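Adenylate kinase (Desulfovibrio gigas, PDB 2XB4) probably catalyses the reversible transfer of the terminal phosphate between ATP and AMP, giving two molecules of ADP for cellular energy balance. Local coordinates at residues L58-D61 with D62-I65; L158-A162 with D163-E167; I112-P115 with R116-K120. All coordinates share one frame; numbering follows the deposited sequence.

Interaction 1: L58-D61 with D62-I65; sequences LVPD and DITI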
loop_
_atom_site.group_PDB
_atom_site.type_symbol
_atom_site.label_atom_id
_atom_site.label_comp_id
_atom_site.label_asym_id
_atom_site.label_seq_id
_atom_site.Cartn_x
_atom_site.Cartn_y
_atom_site.Cartn_z
ATOM N N LEU A 58 24.896 16.148 -3.624
ATOM C CA LEU A 58 24.721 15.747 -5.011
ATOM C C LEU A 58 26.043 15.540 -5.751
ATOM O O LEU A 58 27.073 16.108 -5.391
ATOM C CB LEU A 58 23.854 16.785 -5.797
ATOM C CG LEU A 58 22.418 16.919 -5.287
ATOM C CD1 LEU A 58 21.585 17.871 -6.175
ATOM C CD2 LEU A 58 21.709 15.542 -5.221
ATOM N N VAL A 59 26.001 14.788 -6.843
ATOM C CA VAL A 59 27.217 14.684 -7.666
ATOM C C VAL A 59 27.360 15.995 -8.472
ATOM O O VAL A 59 26.358 16.505 -9.004
ATOM C CB VAL A 59 27.123 13.472 -8.591
ATOM C CG1 VAL A 59 28.357 13.387 -9.550
ATOM C CG2 VAL A 59 26.834 12.150 -7.764
ATOM N N PRO A 60 28.555 16.583 -8.528
ATOM C CA PRO A 60 28.690 17.827 -9.290
ATOM C C PRO A 60 28.513 17.601 -10.811
ATOM O O PRO A 60 28.814 16.521 -11.305
ATOM C CB PRO A 60 30.173 18.282 -9.009
ATOM C CG PRO A 60 30.568 17.549 -7.769
ATOM C CD PRO A 60 29.807 16.202 -7.865
ATOM N N ASP A 61 28.083 18.632 -11.538
ATOM C CA ASP A 61 27.863 18.541 -12.995
ATOM C C ASP A 61 29.110 18.151 -13.731
ATOM O O ASP A 61 28.997 17.442 -14.738
ATOM C CB ASP A 61 27.354 19.871 -13.570
ATOM C CG ASP A 61 26.084 20.378 -12.908
ATOM O OD1 ASP A 61 25.230 19.563 -12.421
ATOM O OD2 ASP A 61 25.929 21.648 -12.917
ATOM N N ASP A 62 30.309 18.502 -13.206
ATOM C CA ASP A 62 31.549 18.098 -13.882
ATOM C C ASP A 62 31.897 16.639 -13.755
ATOM O O ASP A 62 32.869 16.169 -14.362
ATOM C CB ASP A 62 32.758 19.014 -13.590
ATOM C CG ASP A 62 33.282 18.945 -12.126
ATOM O OD1 ASP A 62 32.923 18.062 -11.289
ATOM O OD2 ASP A 62 34.147 19.822 -11.834
ATOM N N ILE A 63 31.093 15.901 -12.964
ATOM C CA ILE A 63 31.234 14.472 -12.914
ATOM C C ILE A 63 30.011 13.812 -13.588
ATOM O O ILE A 63 30.157 12.835 -14.322
ATOM C CB ILE A 63 31.371 13.965 -11.432
ATOM C CG1 ILE A 63 32.715 14.457 -10.834
ATOM C CG2 ILE A 63 31.315 12.475 -11.401
ATOM C CD1 ILE A 63 32.847 14.129 -9.339
ATOM N N THR A 64 28.820 14.334 -13.344
ATOM C CA THR A 64 27.597 13.791 -13.919
ATOM C C THR A 64 27.593 13.869 -15.486
ATOM O O THR A 64 27.255 12.894 -16.156
ATOM C CB THR A 64 26.405 14.602 -13.374
ATOM O OG1 THR A 64 26.276 14.313 -11.959
ATOM C CG2 THR A 64 25.138 14.132 -14.068
ATOM N N ILE A 65 28.017 14.994 -16.059
ATOM C CA ILE A 65 27.952 15.156 -17.510
ATOM C C ILE A 65 28.904 14.126 -18.147
ATOM O O ILE A 65 28.461 13.384 -19.008
ATOM C CB ILE A 65 28.358 16.572 -17.942
ATOM C CG1 ILE A 65 27.301 17.608 -17.458
ATOM C CG2 ILE A 65 28.502 16.648 -19.492
ATOM C CD1 ILE A 65 26.008 17.472 -18.078
HETATM O O HOH W 1 24.444 15.553 -10.548
#
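At the start of helix 61-75, where the NMP-binding region runs back into the rest of the enzyme, V59 and P60 pack against I63 and T64. P60 is the N-cap residue, and its carbonyl receives the first helical N-H groups. P60 O takes two of them: I63 N at 2.9 Å, from above the carbonyl plane, and T64 N at 3.0 Å, in that plane and nearly straight (N-H...O 170°). The bond from T64 N is the first between residues four apart; the next runs from I65 N to D61 O at 2.9 Å.

Side chains join across the turn as well. With CG1 of V59 anti to the backbone N (chi1 176°), that methyl reaches I63 CB at 3.6 Å, the two side chains crossing at about a right angle, and T64 OG1 at 3.3 Å. The P60 ring and I63 lie side by side and point the same way, with P60 CD 4.0 Å from I63 CD1. V59 also packs on I53 and F35, T64 on F35, and both P60 and I63 on F52, so the turn is tied to helices 31-40 and 50-53. D61 lies against V90 and Q91 of helix 89-101, and I65 against F85. V59 is predicted to bind AMP, and Q91 and F85 belong to the same predicted site, so the turn probably borders it. One water joins the loop to the helix: it donates to V59 O at 2.6 Å and is hydrogen-bonded to T64 OG1 at the same 2.6 Å.

Interaction 2: L158-A162 with D163-E167; sequences LSARA and DDQDE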
loop_
_atom_site.group_PDB
_atom_site.type_symbol
_atom_site.label_atom_id
_atom_site.label_comp_id
_atom_site.label_asym_id
_atom_site.label_seq_id
_atom_site.Cartn_x
_atom_site.Cartn_y
_atom_site.Cartn_z
ATOM N N LEU A 158 -11.610 -0.886 -6.639
ATOM C CA LEU A 158 -10.563 0.136 -7.011
ATOM C C LEU A 158 -9.969 0.711 -5.738
ATOM O O LEU A 158 -10.669 0.902 -4.735
ATOM C CB LEU A 158 -11.205 1.302 -7.836
ATOM C CG LEU A 158 -11.494 0.896 -9.277
ATOM C CD1 LEU A 158 -12.221 2.092 -9.969
ATOM C CD2 LEU A 158 -10.254 0.408 -10.059
ATOM N N SER A 159 -8.692 1.032 -5.769
ATOM C CA SER A 159 -8.168 1.813 -4.650
ATOM C C SER A 159 -7.206 2.846 -5.124
ATOM O O SER A 159 -6.738 2.787 -6.267
ATOM C CB SER A 159 -7.553 0.883 -3.633
ATOM O OG SER A 159 -6.469 0.292 -4.179
ATOM N N ALA A 160 -6.885 3.804 -4.248
ATOM C CA ALA A 160 -5.899 4.799 -4.588
ATOM C C ALA A 160 -4.507 4.402 -4.066
ATOM O O ALA A 160 -4.425 3.687 -3.061
ATOM C CB ALA A 160 -6.345 6.171 -4.062
ATOM N N ARG A 161 -3.431 4.873 -4.704
ATOM C CA ARG A 161 -2.079 4.617 -4.132
ATOM C C ARG A 161 -1.639 5.848 -3.370
ATOM O O ARG A 161 -1.757 6.961 -3.880
ATOM C CB ARG A 161 -1.048 4.385 -5.247
ATOM C CG ARG A 161 -1.430 3.258 -6.241
ATOM C CD ARG A 161 -0.244 2.962 -7.218
ATOM N NE ARG A 161 0.190 4.147 -8.032
ATOM C CZ ARG A 161 1.304 4.143 -8.796
ATOM N NH1 ARG A 161 2.140 3.058 -8.778
ATOM N NH2 ARG A 161 1.625 5.241 -9.512
ATOM N N ALA A 162 -1.087 5.629 -2.171
ATOM C CA ALA A 162 -0.711 6.757 -1.340
ATOM C C ALA A 162 0.260 7.730 -2.077
ATOM O O ALA A 162 0.150 8.944 -1.906
ATOM C CB ALA A 162 -0.073 6.278 -0.034
ATOM N N ASP A 163 1.240 7.233 -2.837
ATOM C CA ASP A 163 2.214 8.145 -3.487
ATOM C C ASP A 163 1.542 9.036 -4.549
ATOM O O ASP A 163 2.019 10.163 -4.810
ATOM C CB ASP A 163 3.334 7.375 -4.254
ATOM C CG ASP A 163 4.438 6.765 -3.298
ATOM O OD1 ASP A 163 4.575 7.208 -2.101
ATOM O OD2 ASP A 163 5.170 5.829 -3.753
ATOM N N ASP A 164 0.489 8.520 -5.188
ATOM C CA ASP A 164 -0.293 9.313 -6.147
ATOM C C ASP A 164 -1.126 10.407 -5.448
ATOM O O ASP A 164 -1.488 11.378 -6.111
ATOM C CB ASP A 164 -1.279 8.495 -6.929
ATOM C CG ASP A 164 -0.627 7.494 -7.926
ATOM O OD1 ASP A 164 0.500 7.717 -8.448
ATOM O OD2 ASP A 164 -1.303 6.498 -8.215
ATOM N N GLN A 165 -1.417 10.239 -4.150
ATOM C CA GLN A 165 -2.148 11.218 -3.367
ATOM C C GLN A 165 -1.269 12.159 -2.551
ATOM O O GLN A 165 -1.778 13.033 -1.815
ATOM C CB GLN A 165 -3.146 10.523 -2.414
ATOM C CG GLN A 165 -4.019 9.458 -3.119
ATOM C CD GLN A 165 -4.729 10.017 -4.368
ATOM O OE1 GLN A 165 -5.314 11.101 -4.317
ATOM N NE2 GLN A 165 -4.688 9.283 -5.472
ATOM N N ASP A 166 0.044 12.077 -2.717
ATOM C CA ASP A 166 0.957 12.866 -1.878
ATOM C C ASP A 166 1.180 14.231 -2.605
ATOM O O ASP A 166 2.093 14.394 -3.467
ATOM C CB ASP A 166 2.276 12.128 -1.706
ATOM C CG ASP A 166 3.274 12.872 -0.828
ATOM O OD1 ASP A 166 3.118 14.126 -0.507
ATOM O OD2 ASP A 166 4.277 12.193 -0.504
ATOM N N GLU A 167 0.316 15.195 -2.308
ATOM C CA GLU A 167 0.362 16.463 -3.058
ATOM C C GLU A 167 1.628 17.276 -2.800
ATOM O O GLU A 167 2.071 17.973 -3.683
ATOM C CB GLU A 167 -0.837 17.383 -2.749
ATOM C CG GLU A 167 -2.134 16.679 -2.977
ATOM C CD GLU A 167 -3.357 17.593 -2.762
ATOM O OE1 GLU A 167 -4.203 17.301 -1.886
ATOM O OE2 GLU A 167 -3.443 18.583 -3.482
HETATM O O HOH W 2 -3.802 6.484 -7.019
#
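R161 turns the NE edge of its guanidinium to the carboxylate of D164, three residues on, and grips it side-on with two nitrogens, one to each oxygen. R161 NE points almost straight at D164 OD2 (2.8 Å, N-H...O 172°); this oxygen lies in the guanidinium plane, yet it is met from above the plane of its own carboxylate. R161 NH2 reaches D164 OD1 at 2.9 Å on the syn side, through a more bent bond. The two planes stand 52° apart. A bend in the arginine chain at chi3 (-59°) turns NE toward D164 OD2.

D164 OD1 has a second positive partner, R126, so one carboxylate holds two arginines, predicted to bind AMP (R161) and ATP (R126). A water takes R161 N at 2.8 Å and gives to D164 OD2, also at 2.8 Å, linking the backbone to the salt bridge. The backbone turns here as well: R161 O weakly accepts D164 N, and A162 O weakly accepts Q165 N at 3.0 Å. Q165 doubles back at chi2, setting NE2 3.8 Å from A160 CB, while NE2 bonds to M124 O. R161 NH1 donates to C129 O, and R161 NH2 to K130 O, both of a neighbouring subunit. The turn leads to D166, whose OD1 caps A169 N at the start of helix 167-177. The arrangement is consistent with the return from LID to CORE in adenylate kinases, where D164 probably orients two arginines predicted to bind nucleotide.

Interaction 3: I112-P115 with R116-K120; sequences ILLP and REVAK
The pyrrolidine ring of P115, puckered rather than truly flat, offers its CB, CG and CD to one branch of V118. V118 CG2 sits 4.0 Å from P115 CG and 4.2 Å from both CB and CD, the two side chains lying side by side and pointing the same way. The other branch serves L114: V118 CG1, anti to the backbone N (chi1 175°), approaches L114 CG at 4.0 Å, with the side chains at about a right angle. L114 CD2 reaches A119, 3.8 Å from its CB, so the leucine spans V118 and A119.

P115 is the N-cap, and its carbonyl starts the helix: A119 N donates to P115 O at 2.9 Å, nearly along the C=O axis (C=O...N 165°). R116 extends away from the turn, its NH2 forming a salt bridge with D175 and a hydrogen bond with N171. L114 O accepts from Y178 OH. L114 also lies near S11 of the predicted ATP site. This is a strand-to-helix turn at the end of parallel strand 108-113, in the alpha/beta core of the P-loop kinase fold.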
loop_
_atom_site.group_PDB
_atom_site.type_symbol
_atom_site.label_atom_id
_atom_site.label_comp_id
_atom_site.label_asym_id
_atom_site.label_seq_id
_atom_site.Cartn_x
_atom_site.Cartn_y
_atom_site.Cartn_z
ATOM N N ILE A 112 6.574 16.646 -24.254
ATOM C CA ILE A 112 5.151 16.398 -24.045
ATOM C C ILE A 112 4.587 17.559 -23.191
ATOM O O ILE A 112 5.073 17.806 -22.086
ATOM C CB ILE A 112 4.906 15.063 -23.344
ATOM C CG1 ILE A 112 5.606 13.944 -24.158
ATOM C CG2 ILE A 112 3.330 14.850 -23.219
ATOM C CD1 ILE A 112 5.631 12.631 -23.421
ATOM N N LEU A 113 3.551 18.230 -23.707
ATOM C CA LEU A 113 3.029 19.511 -23.154
ATOM C C LEU A 113 1.779 19.137 -22.426
ATOM O O LEU A 113 0.907 18.453 -23.024
ATOM C CB LEU A 113 2.557 20.479 -24.282
ATOM C CG LEU A 113 3.690 21.354 -24.791
ATOM C CD1 LEU A 113 4.704 20.531 -25.660
ATOM C CD2 LEU A 113 3.101 22.498 -25.573
ATOM N N LEU A 114 1.649 19.622 -21.186
ATOM C CA LEU A 114 0.417 19.431 -20.426
ATOM C C LEU A 114 0.366 20.585 -19.387
ATOM O O LEU A 114 1.390 20.866 -18.767
ATOM C CB LEU A 114 0.552 18.032 -19.716
ATOM C CG LEU A 114 -0.649 17.277 -19.229
ATOM C CD1 LEU A 114 -1.339 16.848 -20.529
ATOM C CD2 LEU A 114 -0.245 16.080 -18.527
ATOM N N PRO A 115 -0.797 21.248 -19.188
ATOM C CA PRO A 115 -0.782 22.168 -18.069
ATOM C C PRO A 115 -0.537 21.479 -16.725
ATOM O O PRO A 115 -0.981 20.350 -16.499
ATOM C CB PRO A 115 -2.178 22.863 -18.110
ATOM C CG PRO A 115 -2.759 22.542 -19.471
ATOM C CD PRO A 115 -2.079 21.276 -19.931
ATOM N N ARG A 116 0.234 22.149 -15.869
ATOM C CA ARG A 116 0.561 21.588 -14.561
ATOM C C ARG A 116 -0.695 21.127 -13.796
ATOM O O ARG A 116 -0.654 20.048 -13.239
ATOM C CB ARG A 116 1.375 22.564 -13.738
ATOM C CG ARG A 116 1.500 22.217 -12.274
ATOM C CD ARG A 116 2.234 23.341 -11.498
ATOM N NE ARG A 116 2.456 22.827 -10.141
ATOM C CZ ARG A 116 3.444 23.249 -9.375
ATOM N NH1 ARG A 116 4.259 24.200 -9.849
ATOM N NH2 ARG A 116 3.584 22.760 -8.154
ATOM N N GLU A 117 -1.818 21.861 -13.795
ATOM C CA GLU A 117 -3.031 21.441 -12.987
ATOM C C GLU A 117 -3.569 20.087 -13.580
ATOM O O GLU A 117 -4.048 19.193 -12.846
ATOM C CB GLU A 117 -4.204 22.507 -12.931
ATOM C CG GLU A 117 -3.806 23.747 -12.075
ATOM C CD GLU A 117 -5.001 24.672 -11.534
ATOM O OE1 GLU A 117 -5.458 25.623 -12.257
ATOM O OE2 GLU A 117 -5.449 24.461 -10.352
ATOM N N VAL A 118 -3.490 19.976 -14.878
ATOM C CA VAL A 118 -3.909 18.756 -15.607
ATOM C C VAL A 118 -3.010 17.558 -15.234
ATOM O O VAL A 118 -3.495 16.488 -14.879
ATOM C CB VAL A 118 -4.029 18.939 -17.100
ATOM C CG1 VAL A 118 -4.344 17.585 -17.775
ATOM C CG2 VAL A 118 -5.162 20.020 -17.445
ATOM N N ALA A 119 -1.684 17.768 -15.312
ATOM C CA ALA A 119 -0.702 16.761 -14.903
ATOM C C ALA A 119 -0.984 16.272 -13.438
ATOM O O ALA A 119 -0.981 15.060 -13.162
ATOM C CB ALA A 119 0.702 17.356 -15.095
ATOM N N LYS A 120 -1.162 17.207 -12.495
ATOM C CA LYS A 120 -1.380 16.802 -11.081
ATOM C C LYS A 120 -2.659 15.989 -10.988
ATOM O O LYS A 120 -2.710 14.980 -10.288
ATOM C CB LYS A 120 -1.403 18.059 -10.172
ATOM C CG LYS A 120 -1.719 17.758 -8.707
ATOM C CD LYS A 120 -1.687 18.982 -7.878
ATOM C CE LYS A 120 -2.010 18.583 -6.481
ATOM N NZ LYS A 120 -2.273 19.784 -5.678
#

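In the fold
Along the chain the order is interaction 1, interaction 3, interaction 2. Interaction 1 stands apart: its centre is about 33 Å from that of interaction 2 and about 29 Å from that of interaction 3. The latter two lie about 18 Å apart between centres and touch, E167 OE2 bridging to K120 NZ at 2.8 Å. Thus helix 116-124, leaving the parallel sheet towards the LID, is tied to helix 167-177, which returns from it. Each contact sits at or just before the start of a helix (61-75, 116-124, 167-177), placed at the NMP boundary, in the CORE and near the LID junction; NMPbind and LID are the parts that move during catalysis.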